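Local structure of tRNA modification GTPase MnmE (Chlorobium tepidum, 3GEE) at residues M310-I316 and H341-K345; C275-D279 and K389-G393; R177-I181 and A448-V452. The protein probably hydrolyses GTP and takes part in adding a carboxymethylaminomethyl group to the wobble uridine, U34, of certain tRNAs. One frame throughout, in Å; residues are numbered along the deposited sequence.

Interactions 1 and 2 belong to the G domain and both reach its six-stranded sheet, their centres 16 Å apart. Interaction 1 joins the starts of the neighbouring strands 315-321 and 345-351, while interaction 2 sets the outermost strand 274-278 against helix 385-392. They touch directly: the amine of K345 hydrogen-bonds the carbonyl of H391, and L315 packs on M392. Interaction 3 pairs two helices of the helical domain, with centres 34 and 40 Å from the other two. Along the chain the contacts are nested, 1 within 2 and 2 within 3, so the helices of interaction 3 flank the G domain in sequence, an insertion within the helical domain.

Interaction 1: M310-I316 and H341-K345; sequences MAEADLI and HPAAK
L315 and K345 form a parallel bridge with CA atoms 4.6 Å apart, and two backbone bonds hold it: K345 N to D314 O at 2.8 Å, and I316 N to K345 O at 2.7 Å. The second meets its carbonyl almost head-on, with a C=O...N angle of 168°; in the first the donor is tilted 32° from the carbonyl plane. On one face of the sheet L315 and K345 run side by side in the same direction. With CG of K345 opposite its own backbone N (chi1 -171°) and the chain extended beyond, its methylenes lie along the leucine, CD 3.9 Å from L315 CD1. A lysine suits this place because its aliphatic stem packs on leucine while the amine continues to the carbonyl of H391. I316 instead lays CD1 against the CB atoms of A344 and H341; the small methyl of A344 also lies by the carbonyl oxygen of A313. H341 crosses M310 at about a right angle, its NE2 3.5 Å from M310 CB, while the thioether sulfur SD lies obliquely to the imidazole, 5.0 Å from the ring centroid. ND1 makes a weak hydrogen bond to the carbonyl of L337. The bridge opens the parallel strand pair of the Ras-like G-domain fold, strand 345-351 entering from the loop after helix 331-340. On its other side strand 315-321 bonds to strand 234-239; just before strand 315-321, OD2 of the D314 carboxylate accepts the amide of S235, while L395 of helix 394-397 packs on L315 and K345.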
loop_
_atom_site.group_PDB
_atom_site.type_symbol
_atom_site.label_atom_id
_atom_site.label_comp_id
_atom_site.label_asym_id
_atom_site.label_seq_id
_atom_site.Cartn_x
_atom_site.Cartn_y
_atom_site.Cartn_z
ATOM N N MET A 310 -35.653 -2.094 4.156
ATOM C CA MET A 310 -35.946 -2.103 2.725
ATOM C C MET A 310 -36.490 -0.761 2.244
ATOM O O MET A 310 -36.602 -0.527 1.038
ATOM C CB MET A 310 -36.899 -3.240 2.363
ATOM C CG MET A 310 -36.196 -4.568 2.182
ATOM S SD MET A 310 -37.156 -5.761 1.236
ATOM C CE MET A 310 -38.391 -6.230 2.446
ATOM N N ALA A 311 -36.838 0.109 3.192
ATOM C CA ALA A 311 -37.063 1.517 2.897
ATOM C C ALA A 311 -35.735 2.078 2.395
ATOM O O ALA A 311 -34.708 1.959 3.076
ATOM C CB ALA A 311 -37.533 2.260 4.139
ATOM N N GLU A 312 -35.763 2.669 1.201
ATOM C CA GLU A 312 -34.550 3.061 0.467
ATOM C C GLU A 312 -33.789 1.825 -0.013
ATOM O O GLU A 312 -32.880 1.327 0.654
ATOM C CB GLU A 312 -33.643 4.005 1.282
ATOM C CG GLU A 312 -34.266 5.362 1.622
ATOM C CD GLU A 312 -34.562 6.212 0.391
ATOM O OE1 GLU A 312 -33.628 6.468 -0.401
ATOM O OE2 GLU A 312 -35.731 6.627 0.223
ATOM N N ALA A 313 -34.208 1.330 -1.173
ATOM C CA ALA A 313 -33.578 0.210 -1.860
ATOM C C ALA A 313 -33.999 0.313 -3.318
ATOM O O ALA A 313 -35.189 0.319 -3.620
ATOM C CB ALA A 313 -34.028 -1.115 -1.259
ATOM N N ASP A 314 -33.025 0.415 -4.214
ATOM C CA ASP A 314 -33.305 0.676 -5.626
ATOM C C ASP A 314 -33.906 -0.527 -6.341
ATOM O O ASP A 314 -34.781 -0.376 -7.193
ATOM C CB ASP A 314 -32.035 1.123 -6.355
ATOM C CG ASP A 314 -31.348 2.286 -5.676
ATOM O OD1 ASP A 314 -32.005 3.326 -5.455
ATOM O OD2 ASP A 314 -30.144 2.161 -5.367
ATOM N N LEU A 315 -33.426 -1.716 -5.987
ATOM C CA LEU A 315 -33.814 -2.944 -6.665
ATOM C C LEU A 315 -34.022 -4.070 -5.666
ATOM O O LEU A 315 -33.132 -4.385 -4.879
ATOM C CB LEU A 315 -32.750 -3.327 -7.702
ATOM C CG LEU A 315 -32.739 -4.695 -8.391
ATOM C CD1 LEU A 315 -33.997 -4.912 -9.213
ATOM C CD2 LEU A 315 -31.507 -4.831 -9.271
ATOM N N ILE A 316 -35.211 -4.664 -5.694
ATOM C CA ILE A 316 -35.500 -5.827 -4.866
ATOM C C ILE A 316 -35.533 -7.074 -5.739
ATOM O O ILE A 316 -36.233 -7.114 -6.754
ATOM C CB ILE A 316 -36.831 -5.689 -4.085
ATOM C CG1 ILE A 316 -36.852 -4.387 -3.280
ATOM C CG2 ILE A 316 -37.024 -6.889 -3.167
ATOM C CD1 ILE A 316 -38.194 -4.047 -2.661
ATOM N N HIS A 341 -43.121 -1.197 -1.346
ATOM C CA HIS A 341 -41.984 -0.443 -1.862
ATOM C C HIS A 341 -42.157 -0.107 -3.349
ATOM O O HIS A 341 -41.402 -0.609 -4.190
ATOM C CB HIS A 341 -40.684 -1.214 -1.616
ATOM C CG HIS A 341 -40.444 -1.544 -0.176
ATOM N ND1 HIS A 341 -40.698 -2.791 0.355
ATOM C CD2 HIS A 341 -39.996 -0.784 0.852
ATOM C CE1 HIS A 341 -40.405 -2.788 1.643
ATOM N NE2 HIS A 341 -39.977 -1.582 1.970
ATOM N N PRO A 342 -43.145 0.758 -3.679
ATOM C CA PRO A 342 -43.473 1.081 -5.073
ATOM C C PRO A 342 -42.361 1.827 -5.804
ATOM O O PRO A 342 -42.286 1.767 -7.035
ATOM C CB PRO A 342 -44.705 1.981 -4.945
ATOM C CG PRO A 342 -44.623 2.553 -3.583
ATOM C CD PRO A 342 -44.008 1.493 -2.735
ATOM N N ALA A 343 -41.517 2.521 -5.043
ATOM C CA ALA A 343 -40.392 3.271 -5.587
ATOM C C ALA A 343 -39.321 2.343 -6.154
ATOM O O ALA A 343 -38.696 2.653 -7.171
ATOM C CB ALA A 343 -39.798 4.171 -4.516
ATOM N N ALA A 344 -39.123 1.205 -5.492
ATOM C CA ALA A 344 -38.115 0.221 -5.886
ATOM C C ALA A 344 -38.441 -0.457 -7.212
ATOM O O ALA A 344 -39.570 -0.393 -7.697
ATOM C CB ALA A 344 -37.962 -0.823 -4.797
ATOM N N LYS A 345 -37.437 -1.094 -7.802
ATOM C CA LYS A 345 -37.670 -1.973 -8.931
ATOM C C LYS A 345 -37.797 -3.395 -8.408
ATOM O O LYS A 345 -36.916 -3.887 -7.693
ATOM C CB LYS A 345 -36.547 -1.893 -9.963
ATOM C CG LYS A 345 -36.887 -2.637 -11.240
ATOM C CD LYS A 345 -35.671 -2.912 -12.096
ATOM C CE LYS A 345 -36.071 -3.745 -13.309
ATOM N NZ LYS A 345 -34.968 -3.865 -14.296
#

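Interaction 2: C275-D279 and K389-G393; sequences CFIHD and KQHMG
K389 meets H278 with its first carbon and F276 with its last. Its CB sits over one face of the imidazole, 4.0 Å from the ring centroid and 17° off the normal, a CH-pi contact. From there the side chain runs straight, CG opposite its own carbonyl carbon (chi1 -81°) and every later torsion extended, so that CG and CD carry it past the histidine toward the phenyl ring. CE reaches F276 CE2 at 3.8 Å, approaching obliquely. NZ ends 5.6 Å from H278 ND1, too far for contact between them. A long lysine thus suits this partly exposed position, its methylenes spanning two aromatic residues. Strand 274-278 is an outermost strand of the mixed sheet of the Ras-like G domain, and helix 385-392 packs against that sheet, with M392 also touching L315 and L317 of strand 315-321. One turn along the helix from K389, M392 brings CE to the edge of the F276 ring, 3.6 Å from CZ; its bend at chi3 (-72°) turns the methyl that way. The phenyl ring itself meets F283 of the neighbouring strand. H278 has CG of D279 over the face opposite K389, and G393, with no side chain, brings its CA to the ring edge, 4.2 Å from CD2. Were H278 shortened to an alanine, K389 CB would probably lose the aromatic face it rests on, and a gap would be likely to open beside G393.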
loop_
_atom_site.group_PDB
_atom_site.type_symbol
_atom_site.label_atom_id
_atom_site.label_comp_id
_atom_site.label_asym_id
_atom_site.label_seq_id
_atom_site.Cartn_x
_atom_site.Cartn_y
_atom_site.Cartn_z
ATOM N N CYS A 275 -20.675 -6.146 -2.616
ATOM C CA CYS A 275 -21.046 -5.567 -3.910
ATOM C C CYS A 275 -20.191 -6.023 -5.091
ATOM O O CYS A 275 -19.024 -6.383 -4.929
ATOM C CB CYS A 275 -21.092 -4.033 -3.842
ATOM S SG CYS A 275 -19.850 -3.262 -2.810
ATOM N N PHE A 276 -20.800 -5.998 -6.274
ATOM C CA PHE A 276 -20.150 -6.396 -7.518
ATOM C C PHE A 276 -20.462 -5.395 -8.633
ATOM O O PHE A 276 -21.385 -4.587 -8.512
ATOM C CB PHE A 276 -20.588 -7.813 -7.919
ATOM C CG PHE A 276 -21.932 -7.874 -8.601
ATOM C CD1 PHE A 276 -23.107 -7.641 -7.893
ATOM C CD2 PHE A 276 -22.018 -8.181 -9.957
ATOM C CE1 PHE A 276 -24.342 -7.698 -8.526
ATOM C CE2 PHE A 276 -23.251 -8.243 -10.599
ATOM C CZ PHE A 276 -24.414 -8.000 -9.883
ATOM N N ILE A 277 -19.693 -5.461 -9.716
ATOM C CA ILE A 277 -19.842 -4.523 -10.829
ATOM C C ILE A 277 -20.379 -5.217 -12.081
ATOM O O ILE A 277 -20.026 -6.358 -12.371
ATOM C CB ILE A 277 -18.504 -3.787 -11.142
ATOM C CG1 ILE A 277 -17.898 -3.206 -9.859
ATOM C CG2 ILE A 277 -18.714 -2.671 -12.167
ATOM C CD1 ILE A 277 -16.445 -2.782 -9.978
ATOM N N HIS A 278 -21.243 -4.512 -12.806
ATOM C CA HIS A 278 -21.781 -4.970 -14.084
ATOM C C HIS A 278 -22.225 -3.753 -14.889
ATOM O O HIS A 278 -22.910 -2.874 -14.361
ATOM C CB HIS A 278 -22.953 -5.939 -13.859
ATOM C CG HIS A 278 -23.804 -6.167 -15.073
ATOM N ND1 HIS A 278 -23.490 -7.100 -16.038
ATOM C CD2 HIS A 278 -24.965 -5.592 -15.469
ATOM C CE1 HIS A 278 -24.418 -7.085 -16.980
ATOM N NE2 HIS A 278 -25.323 -6.177 -16.659
ATOM N N ASP A 279 -21.834 -3.710 -16.164
ATOM C CA ASP A 279 -22.133 -2.580 -17.059
ATOM C C ASP A 279 -21.728 -1.223 -16.466
ATOM O O ASP A 279 -22.516 -0.269 -16.479
ATOM C CB ASP A 279 -23.617 -2.568 -17.472
ATOM C CG ASP A 279 -23.906 -3.444 -18.687
ATOM O OD1 ASP A 279 -25.097 -3.579 -19.043
ATOM O OD2 ASP A 279 -22.956 -3.991 -19.289
ATOM N N LYS A 389 -28.573 -10.610 -14.713
ATOM C CA LYS A 389 -27.678 -9.454 -14.692
ATOM C C LYS A 389 -28.133 -8.357 -15.654
ATOM O O LYS A 389 -28.108 -7.175 -15.301
ATOM C CB LYS A 389 -26.230 -9.867 -14.972
ATOM C CG LYS A 389 -25.493 -10.418 -13.757
ATOM C CD LYS A 389 -24.057 -10.792 -14.099
ATOM C CE LYS A 389 -23.306 -11.300 -12.876
ATOM N NZ LYS A 389 -21.869 -11.579 -13.164
ATOM N N GLN A 390 -28.568 -8.754 -16.850
ATOM C CA GLN A 390 -29.020 -7.799 -17.865
ATOM C C GLN A 390 -30.269 -7.045 -17.417
ATOM O O GLN A 390 -30.421 -5.859 -17.708
ATOM C CB GLN A 390 -29.272 -8.493 -19.205
ATOM C CG GLN A 390 -29.096 -7.569 -20.408
ATOM C CD GLN A 390 -29.674 -8.141 -21.690
ATOM O OE1 GLN A 390 -30.879 -8.376 -21.793
ATOM N NE2 GLN A 390 -28.817 -8.354 -22.681
ATOM N N HIS A 391 -31.152 -7.746 -16.707
ATOM C CA HIS A 391 -32.351 -7.143 -16.129
ATOM C C HIS A 391 -32.012 -6.184 -14.996
ATOM O O HIS A 391 -32.757 -5.241 -14.732
ATOM C CB HIS A 391 -33.302 -8.221 -15.618
ATOM C CG HIS A 391 -34.290 -8.690 -16.640
ATOM N ND1 HIS A 391 -35.629 -8.377 -16.577
ATOM C CD2 HIS A 391 -34.133 -9.455 -17.747
ATOM C CE1 HIS A 391 -36.256 -8.926 -17.601
ATOM N NE2 HIS A 391 -35.371 -9.588 -18.326
ATOM N N MET A 392 -30.891 -6.435 -14.327
ATOM C CA MET A 392 -30.432 -5.559 -13.256
ATOM C C MET A 392 -29.853 -4.266 -13.823
ATOM O O MET A 392 -30.133 -3.180 -13.311
ATOM C CB MET A 392 -29.419 -6.275 -12.365
ATOM C CG MET A 392 -30.006 -7.463 -11.626
ATOM S SD MET A 392 -28.958 -8.082 -10.306
ATOM C CE MET A 392 -27.633 -8.854 -11.218
ATOM N N GLY A 393 -29.073 -4.389 -14.895
ATOM C CA GLY A 393 -28.495 -3.234 -15.581
ATOM C C GLY A 393 -29.529 -2.327 -16.230
ATOM O O GLY A 393 -29.202 -1.226 -16.681
#

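Interaction 3: R177-I181 and A448-V452; sequences REQLI and ALDYV
L180 and L449 face each other at the closest approach of the two backbones, CA to CA 5.6 Å, and supply more than half of the buried surface. Their CB atoms meet at 3.9 Å. Beyond this point the two side chains part. L180 spreads its branches over helix 441-456: CD1 lies beside the backbone N and CA of L449 and reaches V452 CG2 at 3.9 Å, while CD2 meets A448 CB at 4.0 Å. A forked leucine suits the spot because each methyl finds a separate partner, and the small A448 allows one of them to come near the helix backbone. L449 turns the other way. With CG opposite its own backbone N (chi1 151°), its CD1 comes to L180 O at 3.3 Å, and the same methyl touches I181 CD1 at 3.7 Å. R177, next in buried surface, brings its guanidinium edge to this methyl as well, NH1 lying 3.9 Å from L449 CD1 near the guanidinium plane. The bend at chi3 (64°) folds the chain back toward L449, and CG of R177 passes V452 CG1 at 4.2 Å, the two side chains sliding past each other in opposite directions. No hydrogen bond crosses the contact; an arginine suits this partly exposed margin, its stem and guanidinium edge both lying against aliphatic groups, with NH2 near the like-charged amine of K458. L180 also packs on L213 of helix 203-232, while A448 and V452 meet L425 and A421 of helix 412-432. Such leucine, alanine and valine packing between neighbouring helices is characteristic of a helical bundle, here that of the MnmE helical domain.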
loop_
_atom_site.group_PDB
_atom_site.type_symbol
_atom_site.label_atom_id
_atom_site.label_comp_id
_atom_site.label_asym_id
_atom_site.label_seq_id
_atom_site.Cartn_x
_atom_site.Cartn_y
_atom_site.Cartn_z
ATOM N N ARG A 177 -25.329 31.337 -4.870
ATOM C CA ARG A 177 -25.000 32.280 -3.803
ATOM C C ARG A 177 -25.029 33.715 -4.337
ATOM O O ARG A 177 -25.216 34.667 -3.577
ATOM C CB ARG A 177 -23.623 31.961 -3.217
ATOM C CG ARG A 177 -23.611 30.772 -2.256
ATOM C CD ARG A 177 -22.185 30.314 -1.879
ATOM N NE ARG A 177 -21.369 31.281 -1.122
ATOM C CZ ARG A 177 -21.806 32.139 -0.191
ATOM N NH1 ARG A 177 -23.086 32.193 0.161
ATOM N NH2 ARG A 177 -20.940 32.953 0.404
ATOM N N GLU A 178 -24.852 33.841 -5.653
ATOM C CA GLU A 178 -24.890 35.112 -6.369
ATOM C C GLU A 178 -26.174 35.891 -6.072
ATOM O O GLU A 178 -26.127 36.965 -5.468
ATOM C CB GLU A 178 -24.766 34.858 -7.875
ATOM C CG GLU A 178 -23.998 35.925 -8.642
ATOM C CD GLU A 178 -22.487 35.712 -8.619
ATOM O OE1 GLU A 178 -21.752 36.657 -8.976
ATOM O OE2 GLU A 178 -22.031 34.605 -8.254
ATOM N N GLN A 179 -27.314 35.337 -6.488
ATOM C CA GLN A 179 -28.619 35.969 -6.282
ATOM C C GLN A 179 -28.999 35.994 -4.809
ATOM O O GLN A 179 -29.683 36.911 -4.355
ATOM C CB GLN A 179 -29.716 35.261 -7.087
ATOM C CG GLN A 179 -29.509 35.250 -8.600
ATOM C CD GLN A 179 -28.752 34.025 -9.094
ATOM O OE1 GLN A 179 -27.866 33.502 -8.413
ATOM N NE2 GLN A 179 -29.101 33.561 -10.288
ATOM N N LEU A 180 -28.547 34.985 -4.066
ATOM C CA LEU A 180 -28.788 34.910 -2.624
ATOM C C LEU A 180 -27.931 35.897 -1.822
ATOM O O LEU A 180 -28.086 36.014 -0.607
ATOM C CB LEU A 180 -28.619 33.473 -2.108
ATOM C CG LEU A 180 -29.733 32.474 -2.451
ATOM C CD1 LEU A 180 -29.321 31.064 -2.053
ATOM C CD2 LEU A 180 -31.070 32.848 -1.806
ATOM N N ILE A 181 -27.023 36.592 -2.504
ATOM C CA ILE A 181 -26.376 37.779 -1.948
ATOM C C ILE A 181 -27.081 39.008 -2.530
ATOM O O ILE A 181 -27.381 39.964 -1.811
ATOM C CB ILE A 181 -24.846 37.811 -2.247
ATOM C CG1 ILE A 181 -24.100 36.717 -1.461
ATOM C CG2 ILE A 181 -24.248 39.198 -1.970
ATOM C CD1 ILE A 181 -23.930 36.973 0.039
ATOM N N ALA A 448 -32.257 30.245 3.046
ATOM C CA ALA A 448 -31.827 29.586 1.812
ATOM C C ALA A 448 -30.322 29.725 1.582
ATOM O O ALA A 448 -29.643 28.739 1.285
ATOM C CB ALA A 448 -32.598 30.132 0.627
ATOM N N LEU A 449 -29.814 30.950 1.721
ATOM C CA LEU A 449 -28.379 31.231 1.629
ATOM C C LEU A 449 -27.593 30.478 2.703
ATOM O O LEU A 449 -26.448 30.077 2.480
ATOM C CB LEU A 449 -28.117 32.745 1.702
ATOM C CG LEU A 449 -26.799 33.271 2.290
ATOM C CD1 LEU A 449 -26.162 34.322 1.399
ATOM C CD2 LEU A 449 -27.004 33.803 3.706
ATOM N N ASP A 450 -28.222 30.295 3.861
ATOM C CA ASP A 450 -27.644 29.527 4.955
ATOM C C ASP A 450 -27.547 28.047 4.583
ATOM O O ASP A 450 -26.566 27.381 4.921
ATOM C CB ASP A 450 -28.488 29.696 6.222
ATOM C CG ASP A 450 -27.652 29.747 7.488
ATOM O OD1 ASP A 450 -26.729 28.914 7.643
ATOM O OD2 ASP A 450 -27.935 30.622 8.338
ATOM N N TYR A 451 -28.560 27.547 3.874
ATOM C CA TYR A 451 -28.613 26.138 3.479
ATOM C C TYR A 451 -27.678 25.809 2.322
ATOM O O TYR A 451 -26.983 24.793 2.360
ATOM C CB TYR A 451 -30.048 25.702 3.160
ATOM C CG TYR A 451 -30.935 25.544 4.381
ATOM C CD1 TYR A 451 -30.455 24.945 5.549
ATOM C CD2 TYR A 451 -32.261 25.976 4.362
ATOM C CE1 TYR A 451 -31.269 24.797 6.668
ATOM C CE2 TYR A 451 -33.083 25.829 5.477
ATOM C CZ TYR A 451 -32.580 25.238 6.624
ATOM O OH TYR A 451 -33.387 25.090 7.728
ATOM N N VAL A 452 -27.662 26.663 1.300
ATOM C CA VAL A 452 -26.762 26.492 0.157
ATOM C C VAL A 452 -25.304 26.580 0.616
ATOM O O VAL A 452 -24.443 25.837 0.139
ATOM C CB VAL A 452 -27.055 27.526 -0.961
ATOM C CG1 VAL A 452 -26.059 27.401 -2.109
ATOM C CG2 VAL A 452 -28.469 27.352 -1.482
#